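Local coordinates for protein oxalate oxidase 1 (Hordeum vulgare, PDB 2ET1) that oxidises oxalate with dioxygen at a manganese site, giving carbon dioxide and hydrogen peroxide that may serve cross-linking in the plant cell wall, at residues N52-T57 and G83-H88; M74-F79 and E146-V151; P87-R92 and G134-Q139; A93-M98 and V151-Q156. All blocks are in the same frame, centred on the assembly; numbering follows the deposited sequence.

Contact 1: N52-T57 and G83-H88; sequences NGSAVT and GTNPPH. With MN (manganese (II) ion), chain B; GLV (glyoxylic acid), chain C.
With OG turned between the backbone N and the carbonyl carbon (chi1 64°), S54 reaches over to the backbone of T84, the residue before N85, whose CG stands trans to its own N (chi1 -166°) and carries the amide to the bound glyoxylic acid. S54 OG donates to T84 O at 2.7 Å, coming from above the carbonyl plane and not on a lone pair. A water gives one proton to S54 OG at 2.7 Å and the other to N85 OD1 at 2.8 Å, so the water bridges the hydroxyl to the amide oxygen. On the other branch, N85 ND2 makes a weak, bent bond to O2 of the glyoxylic acid at 2.9 Å; its stronger partner is Q139 OE1. Nearer the start of both segments, T84 N meets N52 O almost straight, at 178°. Here the chains press so close, with G53 CA and G83 CA 4.1 Å apart, that a CB on either glycine would clash. The N52 side chain crosses that of P86 at about a right angle, ND2 lying 3.7 Å from P86 CD, while its OD1 is held by R184 of the second subunit. Beyond the corner, H88 ND1 donates to P86 O nearly in its ring plane, which fixes the ring's rotation and presents NE2 to manganese at 2.4 Å. The chemistry is consistent with layered control: S54 and its water form a second shell that, with Q139, would orient N85, an oxalate-binding residue, and the P86 carbonyl probably plays the same part for the metal ligand H88.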
# COMPACT_ATOMS: atom_id res chain seq x y z
N ASN A 52 -0.14 6.80 -36.74
CA ASN A 52 -0.96 5.74 -36.14
C ASN A 52 -2.43 5.79 -36.57
O ASN A 52 -3.11 4.76 -36.54
CB ASN A 52 -0.92 5.78 -34.60
CG ASN A 52 0.43 5.37 -34.02
OD1 ASN A 52 1.21 4.63 -34.63
ND2 ASN A 52 0.69 5.84 -32.80
N GLY A 53 -2.93 6.97 -36.93
CA GLY A 53 -4.35 7.15 -37.24
C GLY A 53 -5.22 7.27 -35.98
O GLY A 53 -6.44 7.06 -36.03
N SER A 54 -4.57 7.60 -34.86
CA SER A 54 -5.27 7.88 -33.61
C SER A 54 -4.61 9.04 -32.88
O SER A 54 -3.47 9.42 -33.20
CB SER A 54 -5.31 6.63 -32.70
OG SER A 54 -3.99 6.27 -32.31
N ALA A 55 -5.32 9.61 -31.91
CA ALA A 55 -4.79 10.70 -31.10
C ALA A 55 -5.20 10.52 -29.65
O ALA A 55 -6.38 10.25 -29.36
CB ALA A 55 -5.26 12.03 -31.63
N VAL A 56 -4.23 10.68 -28.75
CA VAL A 56 -4.45 10.56 -27.30
C VAL A 56 -4.46 11.96 -26.68
O VAL A 56 -3.49 12.71 -26.83
CB VAL A 56 -3.36 9.69 -26.61
CG1 VAL A 56 -3.64 9.55 -25.10
CG2 VAL A 56 -3.22 8.33 -27.28
N THR A 57 -5.57 12.31 -26.02
CA THR A 57 -5.67 13.56 -25.27
C THR A 57 -5.59 13.19 -23.78
O THR A 57 -6.47 12.51 -23.25
CB THR A 57 -7.00 14.32 -25.57
OG1 THR A 57 -7.10 14.59 -26.98
CG2 THR A 57 -7.05 15.65 -24.83
N GLY A 83 -7.58 3.21 -38.12
CA GLY A 83 -6.52 3.69 -37.22
C GLY A 83 -6.30 2.75 -36.05
O GLY A 83 -7.19 1.96 -35.68
N THR A 84 -5.10 2.83 -35.47
CA THR A 84 -4.75 1.98 -34.33
C THR A 84 -4.19 2.81 -33.18
O THR A 84 -3.53 3.83 -33.41
CB THR A 84 -3.73 0.85 -34.72
OG1 THR A 84 -3.54 -0.05 -33.62
CG2 THR A 84 -2.37 1.43 -35.10
N ASN A 85 -4.50 2.41 -31.96
CA ASN A 85 -3.71 2.76 -30.78
C ASN A 85 -2.83 1.52 -30.56
O ASN A 85 -3.32 0.48 -30.11
CB ASN A 85 -4.63 3.05 -29.60
CG ASN A 85 -3.93 3.75 -28.44
OD1 ASN A 85 -2.88 4.38 -28.61
ND2 ASN A 85 -4.53 3.67 -27.25
N PRO A 86 -1.53 1.60 -30.94
CA PRO A 86 -0.70 0.40 -31.09
C PRO A 86 -0.37 -0.32 -29.78
O PRO A 86 -0.49 0.28 -28.71
CB PRO A 86 0.59 0.94 -31.74
CG PRO A 86 0.66 2.36 -31.31
CD PRO A 86 -0.78 2.83 -31.25
N PRO A 87 0.04 -1.60 -29.86
CA PRO A 87 0.46 -2.36 -28.67
C PRO A 87 1.28 -1.51 -27.69
O PRO A 87 2.38 -1.03 -28.04
CB PRO A 87 1.30 -3.47 -29.26
CG PRO A 87 0.58 -3.77 -30.56
CD PRO A 87 0.15 -2.42 -31.08
N HIS A 88 0.75 -1.32 -26.48
CA HIS A 88 1.38 -0.49 -25.46
C HIS A 88 1.16 -1.06 -24.05
O HIS A 88 0.34 -1.97 -23.88
CB HIS A 88 0.91 0.99 -25.56
CG HIS A 88 -0.54 1.23 -25.25
ND1 HIS A 88 -1.56 0.95 -26.15
CD2 HIS A 88 -1.15 1.75 -24.15
CE1 HIS A 88 -2.72 1.27 -25.60
NE2 HIS A 88 -2.50 1.77 -24.40
MN MN B . -4.03 1.83 -22.59
C1 GLV C . -4.58 6.23 -23.62
O1 GLV C . -3.55 6.54 -22.68
C2 GLV C . -4.76 4.75 -23.69
O2 GLV C . -5.46 4.25 -24.61
O3 GLV C . -4.22 4.07 -22.79
O HOH W 1 -2.09 6.46 -30.36
O HOH W 2 -5.84 1.72 -23.94

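Contact 2: M74-F79 and E146-V151; sequences MNRVDF and EAYMVV. With GLV (glyoxylic acid), chain C.
R76 and Y148 meet flat, guanidinium over ring face, the planes only 9° apart and R76 CZ 4.0 Å from the ring centroid: a stacked cation-pi contact. The arginine, extended from CG to NE, also grips D78 side-on, NE to OD2 at 2.9 Å and NH2 to OD1 at 3.0 Å, each oxygen using its syn lone pair. Shortening R76 to an alanine is likely to leave the buried D78 carboxylate without its positive partner, though G46 N still bonds OD2, and to strip the guanidinium from the Y148 face. The tight side of this antiparallel ladder is the face bearing V77, F79, A147 and M149. There M149 CE lies 3.7 Å from V77 CG2 and 3.4 Å from O2 of the glyoxylic acid, and M149 SD sits at the edge of the F79 ring in a Met-aromatic contact. Looser is the partly exposed E146, whose OE2 stops 4.5 Å from the like-charged D78 OD1. Six backbone hydrogen bonds join the strands, which run between 54-59, bonded to 73-79, and 95-101, bonded to 147-153; Q139 of strand 137-141 in the other sheet packs on F79 and M149, while M100 of the third subunit touches Y148.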
# COMPACT_ATOMS: atom_id res chain seq x y z
N MET A 74 -7.53 10.26 -16.29
CA MET A 74 -8.36 9.86 -17.45
C MET A 74 -7.72 10.32 -18.75
O MET A 74 -7.14 11.40 -18.78
CB MET A 74 -9.72 10.57 -17.39
CG MET A 74 -10.86 9.87 -16.76
SD MET A 74 -12.30 10.97 -16.95
CE MET A 74 -12.62 10.92 -18.65
N ASN A 75 -7.87 9.55 -19.83
CA ASN A 75 -7.51 10.02 -21.19
C ASN A 75 -8.68 9.81 -22.15
O ASN A 75 -9.54 8.97 -21.90
CB ASN A 75 -6.32 9.23 -21.77
CG ASN A 75 -5.03 9.35 -20.97
OD1 ASN A 75 -4.13 8.50 -21.13
ND2 ASN A 75 -4.90 10.38 -20.15
N ARG A 76 -8.70 10.58 -23.24
CA ARG A 76 -9.61 10.35 -24.37
C ARG A 76 -8.77 9.87 -25.56
O ARG A 76 -7.65 10.34 -25.75
CB ARG A 76 -10.36 11.65 -24.72
CG ARG A 76 -11.16 11.59 -26.02
CD ARG A 76 -11.91 12.91 -26.30
NE ARG A 76 -12.57 12.82 -27.60
CZ ARG A 76 -13.75 13.38 -27.90
NH1 ARG A 76 -14.42 14.09 -26.99
NH2 ARG A 76 -14.25 13.21 -29.11
N VAL A 77 -9.29 8.93 -26.36
CA VAL A 77 -8.58 8.50 -27.58
C VAL A 77 -9.54 8.51 -28.76
O VAL A 77 -10.62 7.92 -28.68
CB VAL A 77 -7.92 7.09 -27.44
CG1 VAL A 77 -7.01 6.78 -28.64
CG2 VAL A 77 -7.12 7.01 -26.13
N ASP A 78 -9.15 9.22 -29.83
CA ASP A 78 -9.97 9.31 -31.06
C ASP A 78 -9.28 8.55 -32.20
O ASP A 78 -8.05 8.56 -32.28
CB ASP A 78 -10.20 10.77 -31.47
CG ASP A 78 -11.05 11.53 -30.47
OD1 ASP A 78 -12.29 11.42 -30.56
OD2 ASP A 78 -10.49 12.23 -29.60
N PHE A 79 -10.08 7.90 -33.07
CA PHE A 79 -9.57 7.02 -34.14
C PHE A 79 -10.16 7.35 -35.52
O PHE A 79 -11.38 7.35 -35.67
CB PHE A 79 -9.92 5.54 -33.88
CG PHE A 79 -9.41 4.96 -32.58
CD1 PHE A 79 -8.34 4.05 -32.59
CD2 PHE A 79 -10.04 5.24 -31.37
CE1 PHE A 79 -7.87 3.48 -31.40
CE2 PHE A 79 -9.58 4.68 -30.17
CZ PHE A 79 -8.49 3.78 -30.19
N GLU A 146 -15.40 7.56 -37.70
CA GLU A 146 -14.53 7.91 -36.59
C GLU A 146 -15.03 7.28 -35.28
O GLU A 146 -16.24 7.31 -34.99
CB GLU A 146 -14.49 9.43 -36.45
CG GLU A 146 -13.53 9.97 -35.41
CD GLU A 146 -13.55 11.48 -35.36
OE1 GLU A 146 -14.61 12.08 -35.65
OE2 GLU A 146 -12.49 12.07 -35.04
N ALA A 147 -14.11 6.71 -34.50
CA ALA A 147 -14.44 6.11 -33.20
C ALA A 147 -13.79 6.90 -32.06
O ALA A 147 -12.77 7.56 -32.27
CB ALA A 147 -14.00 4.64 -33.14
N TYR A 148 -14.37 6.82 -30.87
CA TYR A 148 -13.67 7.33 -29.69
C TYR A 148 -14.03 6.61 -28.40
O TYR A 148 -15.10 6.02 -28.28
CB TYR A 148 -13.75 8.87 -29.59
CG TYR A 148 -14.89 9.47 -28.83
CD1 TYR A 148 -14.76 9.80 -27.48
CD2 TYR A 148 -16.10 9.77 -29.47
CE1 TYR A 148 -15.82 10.39 -26.77
CE2 TYR A 148 -17.16 10.36 -28.78
CZ TYR A 148 -17.01 10.66 -27.44
OH TYR A 148 -18.07 11.23 -26.76
N MET A 149 -13.10 6.66 -27.46
CA MET A 149 -13.27 6.05 -26.14
C MET A 149 -12.72 6.99 -25.07
O MET A 149 -11.89 7.87 -25.36
CB MET A 149 -12.54 4.70 -26.07
CG MET A 149 -11.04 4.78 -26.25
SD MET A 149 -10.26 3.16 -26.21
CE MET A 149 -8.57 3.60 -25.95
N VAL A 150 -13.18 6.80 -23.84
CA VAL A 150 -12.64 7.50 -22.66
C VAL A 150 -12.22 6.42 -21.66
O VAL A 150 -13.01 5.51 -21.37
CB VAL A 150 -13.68 8.47 -22.05
CG1 VAL A 150 -13.17 9.06 -20.74
CG2 VAL A 150 -14.03 9.61 -23.03
N VAL A 151 -11.00 6.53 -21.13
CA VAL A 151 -10.43 5.49 -20.25
C VAL A 151 -9.93 6.13 -18.96
O VAL A 151 -9.47 7.27 -18.97
CB VAL A 151 -9.28 4.70 -20.94
CG1 VAL A 151 -9.80 4.05 -22.22
CG2 VAL A 151 -8.10 5.59 -21.28
C1 GLV C . -4.58 6.23 -23.62
O1 GLV C . -3.55 6.54 -22.68
C2 GLV C . -4.76 4.75 -23.69
O2 GLV C . -5.46 4.25 -24.61
O3 GLV C . -4.22 4.07 -22.79

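Contact 3: P87-R92 and G134-Q139; sequences PHIHPR and GLMHFQ. With MN (manganese (II) ion), chain B; GLV (glyoxylic acid), chain C.
The H88 and H137 rings lean together obliquely, centroids 4.0 Å apart and planes at 51°, with H137 CE1 over one face of H88 and H88 ND1 over one face of H137. At the H137 edge lies H90, and the metal-bound water is in its plane; the H88 edge looks toward O3 of the glyoxylic acid, Q139 OE1 and the same water. All three rings aim NE2 at one manganese ion, which H90 NE2 binds at 2.2 Å and H137 NE2 at 2.3 Å. H137 starts with CG lodged between its N and carbonyl carbon (chi1 60°), a setting that lets ND1 donate to L135 O at 3.0 Å and fixes the ring's turn. H90 is held through its own ND1 by G159 O. Behind the rings H88 and H137 form a hydrogen-bonded antiparallel pair, H88 N giving to H137 O at 2.9 Å and H137 N returning to H88 O. On the other side I89 lays CG2 3.4 Å from the buried G134 O and CG1 against the M136 backbone. With an alanine here in place of I89, a gap would probably open beside G134 and M136, and packing on I89 of the second subunit would be lost. P87 closes the row, CB 3.9 Å from M136 SD. Q139 NE2 donates to the metal-bound water at 2.9 Å. With E95, the water and the glyoxylic acid, the histidines complete a six-coordinate manganese site: two from the His-X-His of the first cupin motif, H137 from the second, characteristic of metal-binding cupins such as germin.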
# COMPACT_ATOMS: atom_id res chain seq x y z
N PRO A 87 0.04 -1.60 -29.86
CA PRO A 87 0.46 -2.36 -28.67
C PRO A 87 1.28 -1.51 -27.69
O PRO A 87 2.38 -1.03 -28.04
CB PRO A 87 1.30 -3.47 -29.26
CG PRO A 87 0.58 -3.77 -30.56
CD PRO A 87 0.15 -2.42 -31.08
N HIS A 88 0.75 -1.32 -26.48
CA HIS A 88 1.38 -0.49 -25.46
C HIS A 88 1.16 -1.06 -24.05
O HIS A 88 0.34 -1.97 -23.88
CB HIS A 88 0.91 0.99 -25.56
CG HIS A 88 -0.54 1.23 -25.25
ND1 HIS A 88 -1.56 0.95 -26.15
CD2 HIS A 88 -1.15 1.75 -24.15
CE1 HIS A 88 -2.72 1.27 -25.60
NE2 HIS A 88 -2.50 1.77 -24.40
N ILE A 89 1.86 -0.48 -23.07
CA ILE A 89 1.85 -0.90 -21.65
C ILE A 89 1.79 0.33 -20.74
O ILE A 89 2.38 1.37 -21.06
CB ILE A 89 3.12 -1.72 -21.34
CG1 ILE A 89 3.01 -3.08 -22.05
CG2 ILE A 89 3.35 -1.88 -19.82
CD1 ILE A 89 4.16 -3.99 -21.93
N HIS A 90 1.06 0.22 -19.63
CA HIS A 90 1.09 1.24 -18.56
C HIS A 90 1.86 0.66 -17.38
O HIS A 90 1.38 -0.28 -16.73
CB HIS A 90 -0.34 1.64 -18.15
CG HIS A 90 -1.16 2.11 -19.31
ND1 HIS A 90 -0.89 3.29 -19.98
CD2 HIS A 90 -2.20 1.53 -19.97
CE1 HIS A 90 -1.73 3.42 -21.00
NE2 HIS A 90 -2.53 2.37 -21.02
N PRO A 91 3.08 1.17 -17.11
CA PRO A 91 3.92 0.60 -16.06
C PRO A 91 3.36 0.68 -14.64
O PRO A 91 3.75 -0.14 -13.78
CB PRO A 91 5.23 1.39 -16.16
CG PRO A 91 4.92 2.61 -16.95
CD PRO A 91 3.75 2.27 -17.84
N ARG A 92 2.45 1.63 -14.38
CA ARG A 92 2.05 1.96 -13.01
C ARG A 92 0.52 1.99 -12.76
O ARG A 92 0.07 2.58 -11.76
CB ARG A 92 2.73 3.28 -12.54
CG ARG A 92 4.26 3.20 -12.52
CD ARG A 92 4.89 4.51 -12.08
NE ARG A 92 4.57 5.60 -13.00
CZ ARG A 92 5.28 5.93 -14.08
NH1 ARG A 92 6.38 5.26 -14.42
NH2 ARG A 92 4.89 6.94 -14.82
N GLY A 134 0.16 -3.22 -16.27
CA GLY A 134 1.39 -3.63 -16.93
C GLY A 134 1.31 -4.58 -18.12
O GLY A 134 2.35 -4.92 -18.69
N LEU A 135 0.10 -5.00 -18.50
CA LEU A 135 -0.03 -5.93 -19.63
C LEU A 135 -0.11 -5.21 -20.99
O LEU A 135 -0.66 -4.11 -21.09
CB LEU A 135 -1.24 -6.87 -19.45
CG LEU A 135 -1.24 -7.78 -18.21
CD1 LEU A 135 -2.42 -8.74 -18.24
CD2 LEU A 135 0.07 -8.58 -18.08
N MET A 136 0.48 -5.83 -22.01
CA MET A 136 0.41 -5.28 -23.38
C MET A 136 -1.04 -5.34 -23.94
O MET A 136 -1.76 -6.32 -23.71
CB MET A 136 1.36 -6.05 -24.32
CG MET A 136 1.66 -5.30 -25.64
SD MET A 136 2.73 -6.20 -26.79
CE MET A 136 4.18 -6.52 -25.77
N HIS A 137 -1.46 -4.28 -24.63
CA HIS A 137 -2.83 -4.19 -25.19
C HIS A 137 -2.88 -3.20 -26.36
O HIS A 137 -1.95 -2.40 -26.55
CB HIS A 137 -3.84 -3.80 -24.09
CG HIS A 137 -3.55 -2.48 -23.43
ND1 HIS A 137 -2.46 -2.28 -22.61
CD2 HIS A 137 -4.24 -1.31 -23.44
CE1 HIS A 137 -2.47 -1.04 -22.16
NE2 HIS A 137 -3.54 -0.43 -22.64
N PHE A 138 -3.95 -3.26 -27.15
CA PHE A 138 -4.10 -2.40 -28.34
C PHE A 138 -5.58 -2.19 -28.69
O PHE A 138 -6.46 -2.92 -28.20
CB PHE A 138 -3.37 -3.02 -29.56
CG PHE A 138 -3.95 -4.34 -30.02
CD1 PHE A 138 -5.03 -4.38 -30.91
CD2 PHE A 138 -3.40 -5.55 -29.56
CE1 PHE A 138 -5.58 -5.62 -31.33
CE2 PHE A 138 -3.94 -6.79 -29.98
CZ PHE A 138 -5.04 -6.81 -30.85
N GLN A 139 -5.85 -1.19 -29.53
CA GLN A 139 -7.19 -0.99 -30.13
C GLN A 139 -7.05 -0.70 -31.63
O GLN A 139 -6.06 -0.11 -32.06
CB GLN A 139 -7.98 0.15 -29.45
CG GLN A 139 -8.27 -0.07 -27.96
CD GLN A 139 -7.17 0.46 -27.06
OE1 GLN A 139 -6.39 1.34 -27.45
NE2 GLN A 139 -7.13 -0.04 -25.83
MN MN B . -4.03 1.83 -22.59
C1 GLV C . -4.58 6.23 -23.62
O1 GLV C . -3.55 6.54 -22.68
C2 GLV C . -4.76 4.75 -23.69
O2 GLV C . -5.46 4.25 -24.61
O3 GLV C . -4.22 4.07 -22.79
O HOH W 3 -0.83 -1.92 -19.30
O HOH W 2 -5.84 1.72 -23.94

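Contact 4: A93-M98 and V151-Q156; sequences ATEIGM and VSFNSQ. With MN (manganese (II) ion), chain B; GLV (glyoxylic acid), chain C.
V151 and G97 face each other in a non-hydrogen-bonded pair of an antiparallel ladder in the cupin barrel, between strands 147-153 and 95-101. V151 CG1 lies 3.8 Å from G97 CA, where any CB would collide with it, and 3.3 Å from E95 OE2, a methyl group against the carboxylate. S152 follows as the hydrogen-bonded partner of I96: its N and O make two nearly straight backbone bonds, both 2.9 Å, to I96 O and from I96 N, while OG makes a weak bond to S152 of the third subunit. F153 points the same way as E95, and its CE2 comes within 3.5 Å of E95 OE1. The glutamate, CG trans to the backbone N (chi1 176°) and extended beyond, carries OE1 to manganese at 2.2 Å; OE2 accepts a 2.6 Å bond from the metal-bound water, so its two oxygens divide metal and water between them. The carboxylate and ring planes stand 67° apart, and the ring turns its edge to O3 of the glyoxylic acid. Beyond the strand, N154 N makes a weak bond to T94 O. Last comes S155, whose CB packs 3.8 Å from A93 CB while OG bonds to D2 OD1.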
# COMPACT_ATOMS: atom_id res chain seq x y z
N ALA A 93 -0.27 1.34 -13.62
CA ALA A 93 -1.74 1.35 -13.41
C ALA A 93 -2.51 0.28 -14.17
O ALA A 93 -2.09 -0.15 -15.26
CB ALA A 93 -2.31 2.73 -13.79
N THR A 94 -3.65 -0.10 -13.58
CA THR A 94 -4.77 -0.75 -14.30
C THR A 94 -5.58 0.32 -15.04
O THR A 94 -5.71 1.45 -14.55
CB THR A 94 -5.70 -1.49 -13.30
OG1 THR A 94 -4.98 -2.55 -12.64
CG2 THR A 94 -6.93 -2.13 -14.01
N GLU A 95 -6.14 -0.05 -16.20
CA GLU A 95 -7.02 0.81 -17.01
C GLU A 95 -8.43 0.23 -17.08
O GLU A 95 -8.61 -1.00 -17.16
CB GLU A 95 -6.44 0.91 -18.43
CG GLU A 95 -7.28 1.71 -19.44
CD GLU A 95 -6.66 1.72 -20.83
OE1 GLU A 95 -5.42 1.67 -20.93
OE2 GLU A 95 -7.43 1.78 -21.83
N ILE A 96 -9.43 1.11 -17.04
CA ILE A 96 -10.84 0.72 -17.23
C ILE A 96 -11.46 1.68 -18.24
O ILE A 96 -11.43 2.91 -18.06
CB ILE A 96 -11.60 0.64 -15.87
CG1 ILE A 96 -12.98 0.01 -16.03
CG2 ILE A 96 -11.66 2.02 -15.14
CD1 ILE A 96 -13.57 -0.50 -14.68
N GLY A 97 -12.01 1.14 -19.33
CA GLY A 97 -12.44 2.00 -20.45
C GLY A 97 -13.86 1.78 -20.94
O GLY A 97 -14.45 0.71 -20.74
N MET A 98 -14.41 2.82 -21.57
CA MET A 98 -15.73 2.72 -22.23
C MET A 98 -15.66 3.32 -23.63
O MET A 98 -15.14 4.41 -23.81
CB MET A 98 -16.82 3.43 -21.42
CG MET A 98 -18.21 3.28 -22.07
SD MET A 98 -19.50 4.24 -21.25
CE MET A 98 -20.05 3.06 -20.05
N VAL A 151 -11.00 6.53 -21.13
CA VAL A 151 -10.43 5.49 -20.25
C VAL A 151 -9.93 6.13 -18.96
O VAL A 151 -9.47 7.27 -18.97
CB VAL A 151 -9.28 4.70 -20.94
CG1 VAL A 151 -9.80 4.05 -22.22
CG2 VAL A 151 -8.10 5.59 -21.28
N SER A 152 -10.05 5.40 -17.85
CA SER A 152 -9.63 5.89 -16.53
C SER A 152 -8.55 4.95 -15.97
O SER A 152 -8.48 3.78 -16.36
CB SER A 152 -10.83 5.93 -15.57
OG SER A 152 -11.84 6.82 -16.05
N PHE A 153 -7.74 5.47 -15.05
CA PHE A 153 -6.61 4.71 -14.47
C PHE A 153 -6.60 4.84 -12.96
O PHE A 153 -6.98 5.89 -12.43
CB PHE A 153 -5.26 5.24 -14.99
CG PHE A 153 -5.13 5.25 -16.50
CD1 PHE A 153 -5.47 6.40 -17.22
CD2 PHE A 153 -4.64 4.14 -17.17
CE1 PHE A 153 -5.37 6.41 -18.63
CE2 PHE A 153 -4.53 4.13 -18.58
CZ PHE A 153 -4.89 5.28 -19.30
N ASN A 154 -6.12 3.80 -12.26
CA ASN A 154 -5.83 3.96 -10.82
C ASN A 154 -4.44 4.53 -10.51
O ASN A 154 -3.77 4.09 -9.57
CB ASN A 154 -6.13 2.68 -9.99
CG ASN A 154 -5.20 1.51 -10.29
OD1 ASN A 154 -5.11 0.57 -9.47
ND2 ASN A 154 -4.51 1.55 -11.41
N SER A 155 -4.02 5.52 -11.31
CA SER A 155 -2.82 6.32 -11.02
C SER A 155 -3.01 7.74 -11.57
O SER A 155 -3.67 7.94 -12.60
CB SER A 155 -1.56 5.72 -11.65
OG SER A 155 -0.42 6.56 -11.40
N GLN A 156 -2.40 8.72 -10.89
CA GLN A 156 -2.32 10.10 -11.42
C GLN A 156 -1.35 10.22 -12.61
O GLN A 156 -1.34 11.25 -13.29
CB GLN A 156 -1.88 11.08 -10.32
CG GLN A 156 -0.40 10.96 -9.91
CD GLN A 156 -0.02 11.91 -8.78
OE1 GLN A 156 -0.75 12.03 -7.80
NE2 GLN A 156 1.11 12.60 -8.93
MN MN B . -4.03 1.83 -22.59
C1 GLV C . -4.58 6.23 -23.62
O1 GLV C . -3.55 6.54 -22.68
C2 GLV C . -4.76 4.75 -23.69
O2 GLV C . -5.46 4.25 -24.61
O3 GLV C . -4.22 4.07 -22.79
O HOH W 2 -5.84 1.72 -23.94

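Overall arrangement
From the N terminus, contact 1 closes first, tying the start of strand 54-59 in one sheet to strand 84-89 in the other. Contact 2 opens at 74-79, within that loop, and closes only at 146-151, so the two cross. Contact 3 opens on P87 and H88, shared with contact 1, and closes at 134-139, wholly within the span of contact 2. Contact 4 opens at 93-98 and closes at 151-156, crossing contacts 2 and 3 but following contact 1 in series. Contacts 2 and 4 share V151 and build one sheet, contact 3 pairs strands of the other, and the glyoxylic acid between the sheets touches all four.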